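Local structure of YycN protein (Bacillus subtilis, 1ON0) at residues B[115-119]-B[120-124]; B[108-111]-B[112-115]. The protein is of unknown function but probably acts as an acyltransferase of the GNAT family, moving an acetyl group from acetyl-CoA to an acceptor. All blocks are in the same frame, centred on the assembly; numbering follows the deposited sequence.

Interaction 1. Residues B[115-119]-B[120-124]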
loop_
_atom_site.group_PDB
_atom_site.type_symbol
_atom_site.label_atom_id
_atom_site.label_comp_id
_atom_site.label_asym_id
_atom_site.label_seq_id
_atom_site.Cartn_x
_atom_site.Cartn_y
_atom_site.Cartn_z
ATOM N N GLN B 115 0.966 16.662 -11.709
ATOM C CA GLN B 115 2.094 16.746 -12.626
ATOM C C GLN B 115 1.595 17.024 -14.038
ATOM O O GLN B 115 2.134 17.880 -14.735
ATOM C CB GLN B 115 2.875 15.435 -12.619
ATOM C CG GLN B 115 4.055 15.445 -13.556
ATOM C CD GLN B 115 5.177 16.333 -13.053
ATOM O OE1 GLN B 115 6.133 16.613 -13.776
ATOM N NE2 GLN B 115 5.075 16.765 -11.797
ATOM N N ALA B 116 0.558 16.298 -14.448
ATOM C CA ALA B 116 -0.008 16.470 -15.774
ATOM C C ALA B 116 -0.668 17.839 -15.949
ATOM O O ALA B 116 -0.411 18.532 -16.935
ATOM C CB ALA B 116 -1.003 15.352 -16.066
ATOM N N ALA B 117 -1.505 18.244 -15.003
ATOM C CA ALA B 117 -2.162 19.551 -15.119
ATOM C C ALA B 117 -1.112 20.643 -15.303
ATOM O O ALA B 117 -1.193 21.437 -16.245
ATOM C CB ALA B 117 -3.021 19.847 -13.890
ATOM N N ARG B 118 -0.120 20.685 -14.422
ATOM C CA ARG B 118 0.924 21.696 -14.552
ATOM C C ARG B 118 1.606 21.698 -15.927
ATOM O O ARG B 118 1.795 22.751 -16.520
ATOM C CB ARG B 118 1.980 21.534 -13.458
ATOM C CG ARG B 118 1.494 21.879 -12.076
ATOM C CD ARG B 118 2.637 21.822 -11.105
ATOM N NE ARG B 118 3.599 22.895 -11.346
ATOM C CZ ARG B 118 3.523 24.105 -10.795
ATOM N NH1 ARG B 118 2.528 24.396 -9.965
ATOM N NH2 ARG B 118 4.439 25.025 -11.074
ATOM N N SER B 119 1.961 20.526 -16.432
ATOM C CA SER B 119 2.618 20.442 -17.724
ATOM C C SER B 119 1.765 21.025 -18.825
ATOM O O SER B 119 2.284 21.461 -19.842
ATOM C CB SER B 119 2.939 18.990 -18.085
ATOM O OG SER B 119 1.753 18.290 -18.445
HETATM N N MSE B 120 0.453 21.028 -18.636
HETATM C CA MSE B 120 -0.429 21.559 -19.668
HETATM C C MSE B 120 -0.988 22.961 -19.411
HETATM O O MSE B 120 -1.886 23.408 -20.105
HETATM C CB MSE B 120 -1.557 20.538 -19.961
HETATM C CG MSE B 120 -2.189 19.925 -18.722
HETATM SE SE MSE B 120 -3.140 18.247 -19.014
HETATM C CE MSE B 120 -4.792 18.935 -19.747
ATOM N N GLY B 121 -0.458 23.652 -18.407
ATOM C CA GLY B 121 -0.921 25.002 -18.132
ATOM C C GLY B 121 -1.904 25.169 -16.994
ATOM O O GLY B 121 -2.025 26.245 -16.425
ATOM N N ILE B 122 -2.589 24.100 -16.634
ATOM C CA ILE B 122 -3.562 24.163 -15.553
ATOM C C ILE B 122 -2.904 24.658 -14.269
ATOM O O ILE B 122 -1.885 24.120 -13.868
ATOM C CB ILE B 122 -4.153 22.774 -15.289
ATOM C CG1 ILE B 122 -4.756 22.223 -16.570
ATOM C CG2 ILE B 122 -5.172 22.845 -14.184
ATOM C CD1 ILE B 122 -5.342 20.852 -16.402
ATOM N N ARG B 123 -3.488 25.669 -13.632
ATOM C CA ARG B 123 -2.935 26.205 -12.393
ATOM C C ARG B 123 -3.762 25.845 -11.160
ATOM O O ARG B 123 -3.319 26.056 -10.026
ATOM C CB ARG B 123 -2.823 27.727 -12.450
ATOM C CG ARG B 123 -1.640 28.283 -13.242
ATOM C CD ARG B 123 -1.028 29.476 -12.491
ATOM N NE ARG B 123 -2.039 30.459 -12.093
ATOM C CZ ARG B 123 -1.898 31.320 -11.081
ATOM N NH1 ARG B 123 -0.784 31.327 -10.346
ATOM N NH2 ARG B 123 -2.872 32.181 -10.800
ATOM N N LYS B 124 -4.964 25.315 -11.368
ATOM C CA LYS B 124 -5.831 24.959 -10.244
ATOM C C LYS B 124 -6.764 23.800 -10.612
ATOM O O LYS B 124 -7.153 23.640 -11.765
ATOM C CB LYS B 124 -6.646 26.188 -9.838
ATOM C CG LYS B 124 -7.524 26.020 -8.608
ATOM C CD LYS B 124 -8.275 27.318 -8.296
ATOM C CE LYS B 124 -9.195 27.153 -7.097
ATOM N NZ LYS B 124 -9.797 28.439 -6.655
#

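Interaction 2. Residues B[108-111]-B[112-115]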
loop_
_atom_site.group_PDB
_atom_site.type_symbol
_atom_site.label_atom_id
_atom_site.label_comp_id
_atom_site.label_asym_id
_atom_site.label_seq_id
_atom_site.Cartn_x
_atom_site.Cartn_y
_atom_site.Cartn_z
ATOM N N GLN B 108 -1.112 8.165 -5.376
ATOM C CA GLN B 108 -0.077 8.328 -6.395
ATOM C C GLN B 108 -0.699 8.778 -7.715
ATOM O O GLN B 108 -0.083 9.526 -8.477
ATOM C CB GLN B 108 0.707 7.027 -6.619
ATOM C CG GLN B 108 1.711 6.723 -5.515
ATOM C CD GLN B 108 2.422 5.396 -5.716
ATOM O OE1 GLN B 108 3.407 5.098 -5.034
ATOM N NE2 GLN B 108 1.929 4.591 -6.661
ATOM N N ALA B 109 -1.917 8.319 -7.981
ATOM C CA ALA B 109 -2.616 8.686 -9.207
ATOM C C ALA B 109 -2.974 10.162 -9.148
ATOM O O ALA B 109 -3.082 10.829 -10.176
ATOM C CB ALA B 109 -3.870 7.855 -9.357
ATOM N N LEU B 110 -3.154 10.667 -7.934
ATOM C CA LEU B 110 -3.511 12.058 -7.767
ATOM C C LEU B 110 -2.291 12.926 -7.936
ATOM O O LEU B 110 -2.404 14.101 -8.295
ATOM C CB LEU B 110 -4.166 12.279 -6.406
ATOM C CG LEU B 110 -5.528 12.976 -6.446
ATOM C CD1 LEU B 110 -6.439 12.372 -7.490
ATOM C CD2 LEU B 110 -6.150 12.878 -5.072
ATOM N N ALA B 111 -1.115 12.366 -7.672
ATOM C CA ALA B 111 0.114 13.141 -7.870
ATOM C C ALA B 111 0.477 13.168 -9.367
ATOM O O ALA B 111 1.146 14.071 -9.814
ATOM C CB ALA B 111 1.264 12.550 -7.053
ATOM N N ALA B 112 0.050 12.169 -10.130
ATOM C CA ALA B 112 0.345 12.189 -11.551
ATOM C C ALA B 112 -0.628 13.188 -12.171
ATOM O O ALA B 112 -0.358 13.756 -13.235
ATOM C CB ALA B 112 0.178 10.823 -12.179
ATOM N N LEU B 113 -1.755 13.417 -11.497
ATOM C CA LEU B 113 -2.755 14.374 -11.978
ATOM C C LEU B 113 -2.125 15.757 -11.919
ATOM O O LEU B 113 -2.103 16.470 -12.914
ATOM C CB LEU B 113 -4.005 14.362 -11.092
ATOM C CG LEU B 113 -5.304 14.993 -11.623
ATOM C CD1 LEU B 113 -6.103 15.442 -10.427
ATOM C CD2 LEU B 113 -5.062 16.177 -12.557
ATOM N N ASP B 114 -1.620 16.135 -10.746
ATOM C CA ASP B 114 -1.001 17.443 -10.584
ATOM C C ASP B 114 0.113 17.665 -11.575
ATOM O O ASP B 114 0.217 18.725 -12.184
ATOM C CB ASP B 114 -0.420 17.612 -9.186
ATOM C CG ASP B 114 -1.467 17.583 -8.127
ATOM O OD1 ASP B 114 -2.663 17.645 -8.480
ATOM O OD2 ASP B 114 -1.102 17.508 -6.934
ATOM N N GLN B 115 0.966 16.662 -11.709
ATOM C CA GLN B 115 2.094 16.746 -12.626
ATOM C C GLN B 115 1.595 17.024 -14.038
ATOM O O GLN B 115 2.134 17.880 -14.735
ATOM C CB GLN B 115 2.875 15.435 -12.619
ATOM C CG GLN B 115 4.055 15.445 -13.556
ATOM C CD GLN B 115 5.177 16.333 -13.053
ATOM O OE1 GLN B 115 6.133 16.613 -13.776
ATOM N NE2 GLN B 115 5.075 16.765 -11.797
HETATM O O HOH W 1 -1.180 15.160 -5.290
HETATM O O HOH W 2 -4.472 16.035 -7.712
#

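Interaction 1. Residues B[115-119]-B[120-124]
Ile122 closes over the methyl group of Ala117 with its branched carbon and both arms. CB of Ile122 comes to 3.4 Å from CB of Ala117, tighter than an ordinary van der Waals contact, while CG2 of Ile122 passes that methyl carbon on one flank and CD1 of Ile122 reaches it at 3.6 Å. The longer arm gets there because CG1 stands anti to the carbonyl carbon (chi1 -56°) and the chain then runs straight out to CD1, which also rests against CA of Ala117 at 3.7 Å. The backbone has to double back to bring the two residues together, and it does so in a Schellman motif at the end of helix 105-119. Gly121 N donates an almost straight bond to Arg118 O (3.1 Å, 169°), approaching from above the carbonyl plane, and Ile122 N reaches Ala117 O through a weak one at 3.0 Å. Met120 N also bonds to Ala117 O, at 2.9 Å. The reversal needs a positive phi at Gly121 (101°), where a beta carbon would run into the carbonyl oxygen of Met120. Met120, present as selenomethionine, bends at its last torsion, and its side chain packs on His61 and Trp63 of strand 60-66 and on Ile78 of strand 72-79. Ile78 also touches Ile122. With an alanine in place of Ile122 the arms flanking Ala117 would be missing, and a gap would probably open between the helix end and strand 72-79. Beyond the turn, Arg123 and Lys124 pair through their backbones with Gln87 and Ala89.

Interaction 2. Residues B[108-111]-B[112-115]
The carboxylate of Asp114 turns one flat face to the carbonyl oxygen of Leu110, which lies 3.6 Å from CG of Asp114 and about as far from its OD1. Two waters, one near each carboxylate oxygen, stand out of the carboxylate plane on the same side as Leu110 O, the first well above it and the second less so. The first is 2.9 Å from OD2 of Asp114 and only weakly bonded to Leu110 O; the second, an unusually short 2.5 Å from OD1 of Asp114, lies 2.9 Å from Leu110 O. Water can thus link two acceptors that could not bond each other, though each water has more acceptors in reach than protons to give, so both links need not be made at once. Asp114 is placed for this by a first torsion that sets CG beside its own backbone N (chi1 -64°), folding the carboxylate back along the helix. Leu110 O also accepts the i to i+4 bond from Asp114 N, at 3.3 Å and fairly straight (164°), with a weak second bond from Leu113 N. The bond from Gln115 N to Ala111 O is equally straight (164°), whereas the bond two residues earlier, from Leu113 N to Ala109 O, is weak. On the inner flank the two leucines stand side by side, CD1 of Leu110 4.3 Å from CD1 of Leu113. This is the helix of a beta-alpha-beta crossover; in GNAT relatives the loop leading into the equivalent helix binds the pyrophosphate of coenzyme A. Leu110 meets Phe94 of strand 88-96 together with Leu139 and Tyr140 of helix 134-142, and Leu113 packs against Ile91 of strand 88-96 and Leu125 of strand 124-127.

How the interactions relate
Both interactions belong to helix 105-119, and their centres lie 10 Å apart on the same side of the chain's centre. Interaction 2 comes first, in the body of the helix; interaction 1 follows at its C-terminal end, with Gln115 common to both and no other touch between them. Together they trace the second half of the beta-alpha-beta unit: the helix packs along the parallel strands 88-96 and 124-127, stops, and hands the chain through a short loop to the latter strand. One helix thus illustrates two local rules, helical turns with a leucine flank facing the sheet, and a turn that ends the helix and redirects the chain into the GNAT-family sheet.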